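Kappa-carrageenase (PDB 1DYP) cleaves the beta-1,4 linkages within kappa-carrageenan chains, its catalytic domain of glycoside hydrolase family 16 forming a tunnel-shaped active site. Local coordinates at residues F33-Y38 with W118-I123; W41-E46 with T228-L233; D70-Q75 with W240-F245; G112-F117 with L143-A148. The protein carries 1 engineered substitution. All coordinates share one frame; numbering follows the deposited sequence.

In the fold
Contacts 2 and 4 are buried, contact 1 is partly so, and contact 3 lies at the periphery, about 20 Å from the chain centre to the centre of the contact. Strand 113-120 serves both contact 1 and contact 4. Its neighbour 225-233 serves contact 2, and backbone bonds from S230 and G232 to A116 and S114 tie contacts 2 and 4 together. The chemistry follows the place: contact 1 is a polar cluster with a water beside the catalytic residues, contact 2 is tryptophan packing on backbone, contact 4 is mostly backbone and hydroxyl hydrogen bonding, and contact 3 joins two hairpin turns by a disulfide. F245 reaches W41 and L233, linking contacts 3 and 2.

Contact 1 (F33-Y38 with W118-I123); sequences FQTENY and WMYSTI
The loop bearing E36 and Y38 keeps its backbone well away from strand 113-120, which bears W118 and Y120; the closest CA atoms, of E36 and T122, are 11.2 Å apart, so long side chains span the gap. E36 bends at CG (chi2 -71°), which turns its carboxylate toward Y120. There Y120 OH donates to E36 OE2 at 2.6 Å, meeting the syn lone pair of that oxygen, with carboxylate and ring planes 53° apart. The same hydroxyl accepts from K90 and from a water at 2.7 Å from Y120 OH, and K90 also forms a salt bridge with E36 OE1. That water bonds to T35 OG1 and Y38 OH as well. Y38 comes from the opposite direction to W118, its OH in the indole plane 3.2 Å from W118 CZ2. W118 itself bonds through NE1 to S230 and packs against the nucleophile E137 and against D139. A phenylalanine in place of Y120 would probably leave E36 OE2 without its hydroxyl donor and the water without one of its acceptors. With one donated bond and two accepted, the Y120 hydroxyl is firmly held, joining a short charged network to the aromatic side chains beside the catalytic residues.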
loop_
_atom_site.group_PDB
_atom_site.type_symbol
_atom_site.label_atom_id
_atom_site.label_comp_id
_atom_site.label_asym_id
_atom_site.label_seq_id
_atom_site.Cartn_x
_atom_site.Cartn_y
_atom_site.Cartn_z
ATOM N N PHE A 33 -13.551 1.144 -4.142
ATOM C CA PHE A 33 -12.722 1.903 -5.075
ATOM C C PHE A 33 -12.663 3.406 -4.803
ATOM O O PHE A 33 -12.179 4.175 -5.628
ATOM C CB PHE A 33 -13.200 1.655 -6.507
ATOM C CG PHE A 33 -13.019 0.234 -6.971
ATOM C CD1 PHE A 33 -11.750 -0.263 -7.256
ATOM C CD2 PHE A 33 -14.115 -0.606 -7.127
ATOM C CE1 PHE A 33 -11.577 -1.578 -7.693
ATOM C CE2 PHE A 33 -13.954 -1.922 -7.562
ATOM C CZ PHE A 33 -12.684 -2.409 -7.847
ATOM N N GLN A 34 -13.161 3.821 -3.648
ATOM C CA GLN A 34 -13.126 5.229 -3.274
ATOM C C GLN A 34 -13.211 5.289 -1.758
ATOM O O GLN A 34 -14.260 5.581 -1.186
ATOM C CB GLN A 34 -14.285 5.990 -3.918
ATOM C CG GLN A 34 -14.184 7.499 -3.753
ATOM C CD GLN A 34 -15.187 8.252 -4.602
ATOM O OE1 GLN A 34 -15.129 8.220 -5.834
ATOM N NE2 GLN A 34 -16.118 8.939 -3.946
ATOM N N THR A 35 -12.085 4.991 -1.120
ATOM C CA THR A 35 -11.979 4.959 0.331
ATOM C C THR A 35 -11.807 6.336 0.952
ATOM O O THR A 35 -11.866 7.357 0.265
ATOM C CB THR A 35 -10.780 4.106 0.761
ATOM O OG1 THR A 35 -9.567 4.761 0.369
ATOM C CG2 THR A 35 -10.845 2.734 0.099
ATOM N N GLU A 36 -11.591 6.351 2.263
ATOM C CA GLU A 36 -11.387 7.598 2.981
ATOM C C GLU A 36 -10.136 8.247 2.400
ATOM O O GLU A 36 -9.209 7.553 1.981
ATOM C CB GLU A 36 -11.216 7.327 4.484
ATOM C CG GLU A 36 -9.864 6.751 4.942
ATOM C CD GLU A 36 -9.615 5.296 4.546
ATOM O OE1 GLU A 36 -10.571 4.573 4.184
ATOM O OE2 GLU A 36 -8.442 4.866 4.623
ATOM N N ASN A 37 -10.116 9.574 2.361
ATOM C CA ASN A 37 -8.977 10.292 1.806
ATOM C C ASN A 37 -7.886 10.606 2.812
ATOM O O ASN A 37 -8.128 10.721 4.011
ATOM C CB ASN A 37 -9.432 11.597 1.152
ATOM C CG ASN A 37 -10.238 11.365 -0.107
ATOM O OD1 ASN A 37 -9.834 10.599 -0.981
ATOM N ND2 ASN A 37 -11.382 12.032 -0.211
ATOM N N TYR A 38 -6.673 10.741 2.293
ATOM C CA TYR A 38 -5.506 11.071 3.093
ATOM C C TYR A 38 -4.418 11.519 2.130
ATOM O O TYR A 38 -4.640 11.553 0.918
ATOM C CB TYR A 38 -5.069 9.866 3.931
ATOM C CG TYR A 38 -4.969 8.561 3.177
ATOM C CD1 TYR A 38 -3.828 8.237 2.444
ATOM C CD2 TYR A 38 -6.017 7.640 3.208
ATOM C CE1 TYR A 38 -3.733 7.023 1.764
ATOM C CE2 TYR A 38 -5.932 6.427 2.530
ATOM C CZ TYR A 38 -4.790 6.125 1.813
ATOM O OH TYR A 38 -4.707 4.922 1.150
ATOM N N TRP A 118 -0.467 -3.076 -0.310
ATOM C CA TRP A 118 -0.314 -3.089 1.132
ATOM C C TRP A 118 -1.616 -3.447 1.822
ATOM O O TRP A 118 -2.616 -3.743 1.176
ATOM C CB TRP A 118 0.147 -1.698 1.585
ATOM C CG TRP A 118 -0.763 -0.579 1.124
ATOM C CD1 TRP A 118 -1.142 -0.304 -0.159
ATOM C CD2 TRP A 118 -1.399 0.407 1.947
ATOM N NE1 TRP A 118 -1.976 0.790 -0.188
ATOM C CE2 TRP A 118 -2.150 1.245 1.092
ATOM C CE3 TRP A 118 -1.404 0.666 3.322
ATOM C CZ2 TRP A 118 -2.903 2.324 1.569
ATOM C CZ3 TRP A 118 -2.154 1.743 3.798
ATOM C CH2 TRP A 118 -2.891 2.556 2.920
HETATM N N MSE A 119 -1.589 -3.435 3.145
HETATM C CA MSE A 119 -2.781 -3.728 3.923
HETATM C C MSE A 119 -2.680 -2.942 5.216
HETATM O O MSE A 119 -1.590 -2.755 5.764
HETATM C CB MSE A 119 -2.908 -5.235 4.195
HETATM C CG MSE A 119 -1.757 -5.860 4.970
HETATM SE SE MSE A 119 -1.857 -7.797 4.979
HETATM C CE MSE A 119 -0.786 -8.135 3.398
ATOM N N TYR A 120 -3.815 -2.453 5.694
ATOM C CA TYR A 120 -3.808 -1.673 6.913
ATOM C C TYR A 120 -5.095 -1.842 7.681
ATOM O O TYR A 120 -6.142 -2.152 7.112
ATOM C CB TYR A 120 -3.578 -0.187 6.600
ATOM C CG TYR A 120 -4.702 0.504 5.851
ATOM C CD1 TYR A 120 -5.016 0.156 4.535
ATOM C CD2 TYR A 120 -5.421 1.540 6.447
ATOM C CE1 TYR A 120 -6.013 0.831 3.830
ATOM C CE2 TYR A 120 -6.420 2.218 5.754
ATOM C CZ TYR A 120 -6.709 1.863 4.448
ATOM O OH TYR A 120 -7.688 2.549 3.757
ATOM N N SER A 121 -4.998 -1.629 8.984
ATOM C CA SER A 121 -6.140 -1.755 9.869
ATOM C C SER A 121 -6.702 -0.383 10.176
ATOM O O SER A 121 -6.169 0.640 9.747
ATOM C CB SER A 121 -5.708 -2.397 11.186
ATOM O OG SER A 121 -4.899 -1.495 11.931
ATOM N N THR A 122 -7.804 -0.382 10.910
ATOM C CA THR A 122 -8.412 0.855 11.349
ATOM C C THR A 122 -7.545 1.218 12.549
ATOM O O THR A 122 -6.774 0.384 13.032
ATOM C CB THR A 122 -9.844 0.613 11.828
ATOM O OG1 THR A 122 -9.864 -0.543 12.673
ATOM C CG2 THR A 122 -10.773 0.392 10.648
ATOM N N ILE A 123 -7.648 2.454 13.019
ATOM C CA ILE A 123 -6.871 2.871 14.176
ATOM C C ILE A 123 -7.812 2.831 15.372
ATOM O O ILE A 123 -8.847 3.498 15.372
ATOM C CB ILE A 123 -6.320 4.302 14.001
ATOM C CG1 ILE A 123 -5.390 4.351 12.785
ATOM C CG2 ILE A 123 -5.576 4.732 15.262
ATOM C CD1 ILE A 123 -4.837 5.729 12.485
HETATM O O HOH W 1 -7.364 3.414 1.193
#

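Contact 2 (W41-E46 with T228-L233); sequences WSWKNE and TLSQGL
W41 lays an indole face, and W43 brings an indole edge, against strand 225-233 in the beta-jelly-roll sandwich of family 16. Strand 41-43 runs at 163° to segment 228-233, nearly antiparallel, with the axes 8.3 Å apart. The two are not paired directly; each hydrogen-bonds to strand 75-95. W41 reaches the strand with CG between its backbone N and carbonyl carbon (chi1 56°), spreading one ring face over the chain at G232 and L233. G232 CA makes a CH-pi contact, 4.0 Å from the centroid of the six-membered ring of W41 and 21° off its normal, while L233 N lies over the same face, likewise offset toward the rim. A side chain at G232 would crowd W41 CH2, so the absence of one lets the indole settle close. L233 slides past in the opposite direction, its CB 3.4 Å from W41 CE3, and its side chain also touches Y84. W43 meets the strand with its benzo edge: CZ3 lies 3.6 Å from Q231 O, near the ring plane, and CH2 lies 3.6 Å from S230 CB. Q231 O is bonded to S86. The tryptophans also meet each other, W41 NE1 standing 3.2 Å above one face of the W43 ring.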
loop_
_atom_site.group_PDB
_atom_site.type_symbol
_atom_site.label_atom_id
_atom_site.label_comp_id
_atom_site.label_asym_id
_atom_site.label_seq_id
_atom_site.Cartn_x
_atom_site.Cartn_y
_atom_site.Cartn_z
ATOM N N TRP A 41 -3.966 14.016 -2.069
ATOM C CA TRP A 41 -4.720 13.709 -3.273
ATOM C C TRP A 41 -6.038 13.152 -2.781
ATOM O O TRP A 41 -6.225 12.964 -1.584
ATOM C CB TRP A 41 -3.987 12.663 -4.117
ATOM C CG TRP A 41 -3.696 11.399 -3.371
ATOM C CD1 TRP A 41 -4.524 10.324 -3.218
ATOM C CD2 TRP A 41 -2.519 11.113 -2.612
ATOM N NE1 TRP A 41 -3.933 9.385 -2.405
ATOM C CE2 TRP A 41 -2.700 9.843 -2.019
ATOM C CE3 TRP A 41 -1.323 11.806 -2.373
ATOM C CZ2 TRP A 41 -1.731 9.252 -1.199
ATOM C CZ3 TRP A 41 -0.357 11.217 -1.556
ATOM C CH2 TRP A 41 -0.569 9.951 -0.982
ATOM N N SER A 42 -6.962 12.909 -3.698
ATOM C CA SER A 42 -8.238 12.342 -3.316
ATOM C C SER A 42 -8.491 11.145 -4.206
ATOM O O SER A 42 -8.097 11.132 -5.372
ATOM C CB SER A 42 -9.363 13.365 -3.483
ATOM O OG SER A 42 -9.177 14.466 -2.612
ATOM N N TRP A 43 -9.129 10.130 -3.644
ATOM C CA TRP A 43 -9.449 8.938 -4.407
ATOM C C TRP A 43 -10.714 9.196 -5.208
ATOM O O TRP A 43 -11.630 9.869 -4.738
ATOM C CB TRP A 43 -9.705 7.756 -3.474
ATOM C CG TRP A 43 -8.599 7.473 -2.522
ATOM C CD1 TRP A 43 -8.667 7.507 -1.162
ATOM C CD2 TRP A 43 -7.264 7.072 -2.850
ATOM N NE1 TRP A 43 -7.458 7.147 -0.618
ATOM C CE2 TRP A 43 -6.578 6.875 -1.633
ATOM C CE3 TRP A 43 -6.580 6.859 -4.057
ATOM C CZ2 TRP A 43 -5.238 6.474 -1.581
ATOM C CZ3 TRP A 43 -5.244 6.457 -4.007
ATOM C CH2 TRP A 43 -4.589 6.269 -2.773
ATOM N N LYS A 44 -10.761 8.665 -6.421
ATOM C CA LYS A 44 -11.941 8.806 -7.258
ATOM C C LYS A 44 -12.221 7.458 -7.893
ATOM O O LYS A 44 -11.329 6.837 -8.477
ATOM C CB LYS A 44 -11.732 9.862 -8.346
ATOM C CG LYS A 44 -11.574 11.284 -7.821
ATOM C CD LYS A 44 -12.829 11.783 -7.121
ATOM C CE LYS A 44 -12.641 13.216 -6.634
ATOM N NZ LYS A 44 -13.858 13.774 -5.976
ATOM N N ASN A 45 -13.461 7.004 -7.757
ATOM C CA ASN A 45 -13.876 5.727 -8.316
ATOM C C ASN A 45 -13.527 5.617 -9.796
ATOM O O ASN A 45 -13.142 4.550 -10.269
ATOM C CB ASN A 45 -15.385 5.546 -8.126
ATOM C CG ASN A 45 -15.905 4.286 -8.777
ATOM O OD1 ASN A 45 -15.419 3.188 -8.506
ATOM N ND2 ASN A 45 -16.901 4.434 -9.645
ATOM N N GLU A 46 -13.649 6.721 -10.527
ATOM C CA GLU A 46 -13.355 6.695 -11.952
ATOM C C GLU A 46 -11.877 6.493 -12.263
ATOM O O GLU A 46 -11.516 6.188 -13.402
ATOM C CB GLU A 46 -13.867 7.970 -12.636
ATOM C CG GLU A 46 -13.067 9.230 -12.360
ATOM C CD GLU A 46 -13.529 10.402 -13.211
ATOM O OE1 GLU A 46 -14.668 10.873 -13.013
ATOM O OE2 GLU A 46 -12.756 10.848 -14.083
ATOM N N THR A 228 -5.003 -3.712 0.166
ATOM C CA THR A 228 -5.140 -2.555 -0.701
ATOM C C THR A 228 -4.131 -2.406 -1.837
ATOM O O THR A 228 -2.955 -2.731 -1.700
ATOM C CB THR A 228 -5.082 -1.278 0.168
ATOM O OG1 THR A 228 -5.942 -1.444 1.302
ATOM C CG2 THR A 228 -5.522 -0.054 -0.615
ATOM N N LEU A 229 -4.629 -1.912 -2.964
ATOM C CA LEU A 229 -3.815 -1.618 -4.136
ATOM C C LEU A 229 -4.116 -0.142 -4.373
ATOM O O LEU A 229 -5.280 0.253 -4.463
ATOM C CB LEU A 229 -4.263 -2.457 -5.335
ATOM C CG LEU A 229 -3.926 -3.950 -5.242
ATOM C CD1 LEU A 229 -4.829 -4.756 -6.165
ATOM C CD2 LEU A 229 -2.458 -4.154 -5.590
ATOM N N SER A 230 -3.084 0.688 -4.438
ATOM C CA SER A 230 -3.320 2.110 -4.636
ATOM C C SER A 230 -2.076 2.793 -5.150
ATOM O O SER A 230 -0.981 2.256 -5.053
ATOM C CB SER A 230 -3.733 2.764 -3.314
ATOM O OG SER A 230 -2.694 2.655 -2.353
ATOM N N GLN A 231 -2.253 3.983 -5.705
ATOM C CA GLN A 231 -1.118 4.738 -6.205
ATOM C C GLN A 231 -1.115 6.099 -5.528
ATOM O O GLN A 231 -2.076 6.861 -5.631
ATOM C CB GLN A 231 -1.196 4.886 -7.724
ATOM C CG GLN A 231 0.004 5.600 -8.313
ATOM C CD GLN A 231 0.174 5.321 -9.786
ATOM O OE1 GLN A 231 0.707 4.279 -10.175
ATOM N NE2 GLN A 231 -0.287 6.246 -10.618
ATOM N N GLY A 232 -0.033 6.389 -4.816
ATOM C CA GLY A 232 0.063 7.657 -4.120
ATOM C C GLY A 232 0.946 8.661 -4.829
ATOM O O GLY A 232 1.683 8.318 -5.750
ATOM N N LEU A 233 0.870 9.909 -4.384
ATOM C CA LEU A 233 1.658 10.992 -4.957
ATOM C C LEU A 233 2.958 11.126 -4.165
ATOM O O LEU A 233 2.992 10.864 -2.957
ATOM C CB LEU A 233 0.859 12.297 -4.888
ATOM C CG LEU A 233 1.270 13.446 -5.806
ATOM C CD1 LEU A 233 1.022 13.074 -7.272
ATOM C CD2 LEU A 233 0.465 14.686 -5.429
#

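Contact 3 (D70-Q75 with W240-F245); sequences DGCNQQ and WKCNQF
C72 and C242 are joined by a disulfide, SG to SG 2.0 Å with chi3 at 99°, and K241 runs alongside it. From CB, 4.2 Å from C72 SG, the lysine chain passes the sulfur with CG at 3.6 Å and then CD and CE, extended all the way; CE is 3.9 Å from C72 SG, and the lysine makes a cation-pi contact with Y246. Both partners are hairpin turns: strands 238-241 and 244-247 are connected by a two-residue type I' turn at C242 and N243, and D70-Q75 closes strands 54-70 and 75-95 with a G1 beta bulge at Q74 and Q75 facing D70. Next to the disulfide, Q244 OE1 accepts G71 N at 2.8 Å, the donor standing 40° out of the carbonyl plane, while Q244 NE2 bonds to W69 O. A CB on G71 would clash with that OE1. The D70-Q75 turn is braced from within by D70, whose OD2 receives N73 ND2 and Q75 NE2 from one face of the carboxylate; its OD1 is bonded to Y246. One covalent link and one hydrogen bond from backbone to side-chain amide thus tie the two turns at the edge of the fold, and such a disulfide is well suited to a periplasmic enzyme.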
loop_
_atom_site.group_PDB
_atom_site.type_symbol
_atom_site.label_atom_id
_atom_site.label_comp_id
_atom_site.label_asym_id
_atom_site.label_seq_id
_atom_site.Cartn_x
_atom_site.Cartn_y
_atom_site.Cartn_z
ATOM N N ASP A 70 -4.309 19.401 8.626
ATOM C CA ASP A 70 -3.018 20.072 8.690
ATOM C C ASP A 70 -2.402 19.679 10.032
ATOM O O ASP A 70 -2.494 20.415 11.019
ATOM C CB ASP A 70 -3.249 21.584 8.598
ATOM C CG ASP A 70 -1.978 22.395 8.743
ATOM O OD1 ASP A 70 -0.875 21.813 8.817
ATOM O OD2 ASP A 70 -2.102 23.636 8.776
ATOM N N GLY A 71 -1.791 18.499 10.053
ATOM C CA GLY A 71 -1.176 17.978 11.261
ATOM C C GLY A 71 -0.172 18.888 11.932
ATOM O O GLY A 71 -0.131 18.976 13.158
ATOM N N CYS A 72 0.650 19.564 11.140
ATOM C CA CYS A 72 1.646 20.462 11.701
ATOM C C CYS A 72 0.994 21.496 12.612
ATOM O O CYS A 72 1.536 21.846 13.661
ATOM C CB CYS A 72 2.401 21.180 10.587
ATOM S SG CYS A 72 3.538 20.137 9.619
ATOM N N ASN A 73 -0.173 21.984 12.208
ATOM C CA ASN A 73 -0.890 22.975 12.994
ATOM C C ASN A 73 -2.050 22.382 13.788
ATOM O O ASN A 73 -2.817 23.115 14.416
ATOM C CB ASN A 73 -1.392 24.098 12.084
ATOM C CG ASN A 73 -0.265 24.967 11.568
ATOM O OD1 ASN A 73 0.474 25.566 12.353
ATOM N ND2 ASN A 73 -0.120 25.040 10.250
ATOM N N GLN A 74 -2.165 21.057 13.769
ATOM C CA GLN A 74 -3.228 20.361 14.492
ATOM C C GLN A 74 -4.579 21.002 14.207
ATOM O O GLN A 74 -5.328 21.349 15.125
ATOM C CB GLN A 74 -2.943 20.395 15.997
ATOM C CG GLN A 74 -1.721 19.590 16.402
ATOM C CD GLN A 74 -1.912 18.102 16.177
ATOM O OE1 GLN A 74 -2.732 17.465 16.840
ATOM N NE2 GLN A 74 -1.163 17.540 15.234
ATOM N N GLN A 75 -4.894 21.145 12.925
ATOM C CA GLN A 75 -6.149 21.765 12.527
ATOM C C GLN A 75 -6.680 21.220 11.215
ATOM O O GLN A 75 -5.912 20.877 10.317
ATOM C CB GLN A 75 -5.953 23.272 12.370
ATOM C CG GLN A 75 -4.957 23.622 11.273
ATOM C CD GLN A 75 -4.740 25.111 11.116
ATOM O OE1 GLN A 75 -5.198 25.906 11.938
ATOM N NE2 GLN A 75 -4.029 25.499 10.059
ATOM N N TRP A 240 7.028 16.314 2.979
ATOM C CA TRP A 240 6.676 15.438 4.082
ATOM C C TRP A 240 7.125 16.055 5.393
ATOM O O TRP A 240 8.308 16.329 5.593
ATOM C CB TRP A 240 7.313 14.060 3.885
ATOM C CG TRP A 240 7.220 13.182 5.090
ATOM C CD1 TRP A 240 8.096 13.133 6.139
ATOM C CD2 TRP A 240 6.178 12.251 5.393
ATOM N NE1 TRP A 240 7.663 12.229 7.074
ATOM C CE2 TRP A 240 6.486 11.673 6.643
ATOM C CE3 TRP A 240 5.012 11.850 4.731
ATOM C CZ2 TRP A 240 5.671 10.711 7.248
ATOM C CZ3 TRP A 240 4.199 10.895 5.330
ATOM C CH2 TRP A 240 4.534 10.336 6.577
ATOM N N LYS A 241 6.165 16.278 6.282
ATOM C CA LYS A 241 6.445 16.874 7.577
ATOM C C LYS A 241 5.305 16.562 8.536
ATOM O O LYS A 241 4.170 16.343 8.112
ATOM C CB LYS A 241 6.607 18.391 7.429
ATOM C CG LYS A 241 5.442 19.080 6.721
ATOM C CD LYS A 241 5.651 20.585 6.679
ATOM C CE LYS A 241 4.463 21.303 6.055
ATOM N NZ LYS A 241 4.643 22.785 6.114
ATOM N N CYS A 242 5.615 16.542 9.827
ATOM C CA CYS A 242 4.625 16.254 10.860
ATOM C C CYS A 242 3.867 14.965 10.550
ATOM O O CYS A 242 2.647 14.886 10.701
ATOM C CB CYS A 242 3.658 17.436 11.013
ATOM S SG CYS A 242 4.532 19.039 11.007
ATOM N N ASN A 243 4.622 13.969 10.097
ATOM C CA ASN A 243 4.105 12.642 9.778
ATOM C C ASN A 243 3.006 12.564 8.724
ATOM O O ASN A 243 2.126 11.703 8.796
ATOM C CB ASN A 243 3.642 11.961 11.069
ATOM C CG ASN A 243 4.778 11.771 12.057
ATOM O OD1 ASN A 243 5.826 11.223 11.711
ATOM N ND2 ASN A 243 4.578 12.221 13.289
ATOM N N GLN A 244 3.070 13.449 7.735
ATOM C CA GLN A 244 2.076 13.450 6.668
ATOM C C GLN A 244 2.585 14.206 5.454
ATOM O O GLN A 244 3.577 14.932 5.531
ATOM C CB GLN A 244 0.788 14.116 7.142
ATOM C CG GLN A 244 0.935 15.625 7.290
ATOM C CD GLN A 244 -0.376 16.329 7.544
ATOM O OE1 GLN A 244 -0.921 16.271 8.642
ATOM N NE2 GLN A 244 -0.897 16.999 6.519
ATOM N N PHE A 245 1.891 14.039 4.335
ATOM C CA PHE A 245 2.254 14.730 3.110
ATOM C C PHE A 245 1.553 16.074 3.029
ATOM O O PHE A 245 0.483 16.279 3.607
ATOM C CB PHE A 245 1.847 13.918 1.875
ATOM C CG PHE A 245 2.741 12.750 1.586
ATOM C CD1 PHE A 245 4.069 12.944 1.224
ATOM C CD2 PHE A 245 2.246 11.451 1.655
ATOM C CE1 PHE A 245 4.895 11.861 0.933
ATOM C CE2 PHE A 245 3.063 10.359 1.368
ATOM C CZ PHE A 245 4.391 10.565 1.006
#

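Contact 4 (G112-F117 with L143-A148); sequences GVSPAF and LTQKSA
S114 turns OG opposite its backbone N (chi1 177°), and T144 sets OG1 between its N and carbonyl carbon (chi1 59°), which brings each hydroxyl to a carbonyl of the other segment. S114 OG donates to L143 O at 2.7 Å, in the carbonyl plane. T144 OG1 lies 2.9 Å from V113 O, a possible bond whose proton has another acceptor in range. The backbone adds L143 N to P115 O at 2.9 Å, with 171° at the hydrogen, extending the pairing of strand 141-142 with 113-120. P115 has no N-H to return that bond, and the S114 hydroxyl takes L143 O instead. The proline ring crosses T144 at about a right angle, CD 3.3 Å from T144 OG1, and also packs against L143 CB. A water links G112 N to T144 O. Beyond S114, Q145 rests its CB near the serine hydroxyl; its amide bonds to R234, important for substrate recognition, and to D153. Replacing S114 by alanine is likely to leave L143 O without its hydroxyl donor and leave the loop at T144 less firmly held. The serine hydroxyl thus supplies the donor that proline cannot, fixing the loop just after the proton donor E142.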
loop_
_atom_site.group_PDB
_atom_site.type_symbol
_atom_site.label_atom_id
_atom_site.label_comp_id
_atom_site.label_asym_id
_atom_site.label_seq_id
_atom_site.Cartn_x
_atom_site.Cartn_y
_atom_site.Cartn_z
ATOM N N GLY A 112 7.333 10.942 -9.038
ATOM C CA GLY A 112 6.035 11.581 -8.926
ATOM C C GLY A 112 4.934 10.727 -8.330
ATOM O O GLY A 112 4.029 11.256 -7.685
ATOM N N VAL A 113 4.992 9.415 -8.546
ATOM C CA VAL A 113 3.966 8.521 -8.011
ATOM C C VAL A 113 4.545 7.229 -7.466
ATOM O O VAL A 113 5.634 6.800 -7.860
ATOM C CB VAL A 113 2.906 8.144 -9.077
ATOM C CG1 VAL A 113 2.211 9.403 -9.583
ATOM C CG2 VAL A 113 3.556 7.382 -10.224
ATOM N N SER A 114 3.795 6.602 -6.566
ATOM C CA SER A 114 4.222 5.359 -5.955
ATOM C C SER A 114 3.154 4.274 -5.929
ATOM O O SER A 114 2.216 4.326 -5.123
ATOM C CB SER A 114 4.704 5.610 -4.525
ATOM O OG SER A 114 5.059 4.389 -3.891
ATOM N N PRO A 115 3.270 3.290 -6.833
ATOM C CA PRO A 115 2.312 2.183 -6.882
ATOM C C PRO A 115 2.521 1.440 -5.566
ATOM O O PRO A 115 3.662 1.265 -5.125
ATOM C CB PRO A 115 2.790 1.361 -8.073
ATOM C CG PRO A 115 3.383 2.391 -8.977
ATOM C CD PRO A 115 4.142 3.284 -8.019
ATOM N N ALA A 116 1.437 1.004 -4.941
ATOM C CA ALA A 116 1.556 0.315 -3.670
ATOM C C ALA A 116 0.596 -0.853 -3.530
ATOM O O ALA A 116 -0.541 -0.808 -4.000
ATOM C CB ALA A 116 1.323 1.302 -2.522
ATOM N N PHE A 117 1.090 -1.904 -2.889
ATOM C CA PHE A 117 0.317 -3.096 -2.592
ATOM C C PHE A 117 0.585 -3.216 -1.101
ATOM O O PHE A 117 1.724 -3.406 -0.673
ATOM C CB PHE A 117 0.854 -4.300 -3.372
ATOM C CG PHE A 117 0.178 -5.601 -3.034
ATOM C CD1 PHE A 117 -1.187 -5.653 -2.755
ATOM C CD2 PHE A 117 0.907 -6.782 -3.024
ATOM C CE1 PHE A 117 -1.814 -6.865 -2.468
ATOM C CE2 PHE A 117 0.294 -7.999 -2.742
ATOM C CZ PHE A 117 -1.070 -8.042 -2.463
ATOM N N LEU A 143 6.526 1.033 -4.727
ATOM C CA LEU A 143 7.446 1.267 -5.823
ATOM C C LEU A 143 7.720 2.731 -6.097
ATOM O O LEU A 143 6.951 3.616 -5.719
ATOM C CB LEU A 143 6.896 0.636 -7.105
ATOM C CG LEU A 143 6.754 -0.884 -7.141
ATOM C CD1 LEU A 143 5.992 -1.299 -8.395
ATOM C CD2 LEU A 143 8.134 -1.522 -7.112
ATOM N N THR A 144 8.845 2.955 -6.757
ATOM C CA THR A 144 9.268 4.269 -7.201
ATOM C C THR A 144 9.005 5.463 -6.284
ATOM O O THR A 144 8.464 6.474 -6.724
ATOM C CB THR A 144 8.654 4.551 -8.601
ATOM O OG1 THR A 144 7.220 4.485 -8.534
ATOM C CG2 THR A 144 9.133 3.503 -9.599
ATOM N N GLN A 145 9.387 5.356 -5.014
ATOM C CA GLN A 145 9.205 6.481 -4.105
ATOM C C GLN A 145 10.541 6.927 -3.516
ATOM O O GLN A 145 10.585 7.740 -2.596
ATOM C CB GLN A 145 8.216 6.140 -2.983
ATOM C CG GLN A 145 8.685 5.091 -1.994
ATOM C CD GLN A 145 7.784 5.013 -0.772
ATOM O OE1 GLN A 145 6.813 5.765 -0.651
ATOM N NE2 GLN A 145 8.106 4.107 0.145
ATOM N N LYS A 146 11.632 6.385 -4.053
ATOM C CA LYS A 146 12.969 6.753 -3.596
ATOM C C LYS A 146 13.703 7.488 -4.719
ATOM O O LYS A 146 13.122 7.756 -5.772
ATOM C CB LYS A 146 13.747 5.511 -3.153
ATOM C CG LYS A 146 13.252 4.876 -1.846
ATOM C CD LYS A 146 13.535 5.770 -0.640
ATOM C CE LYS A 146 13.229 5.061 0.683
ATOM N NZ LYS A 146 11.775 4.900 0.932
ATOM N N SER A 147 14.976 7.808 -4.506
ATOM C CA SER A 147 15.745 8.553 -5.502
ATOM C C SER A 147 15.944 7.835 -6.837
ATOM O O SER A 147 15.890 8.464 -7.894
ATOM C CB SER A 147 17.113 8.946 -4.928
ATOM O OG SER A 147 17.977 7.831 -4.837
ATOM N N ALA A 148 16.184 6.528 -6.786
ATOM C CA ALA A 148 16.399 5.737 -7.995
ATOM C C ALA A 148 15.171 4.883 -8.277
ATOM O O ALA A 148 14.585 4.298 -7.366
ATOM C CB ALA A 148 17.628 4.856 -7.836
HETATM O O HOH W 2 8.135 9.160 -7.061
#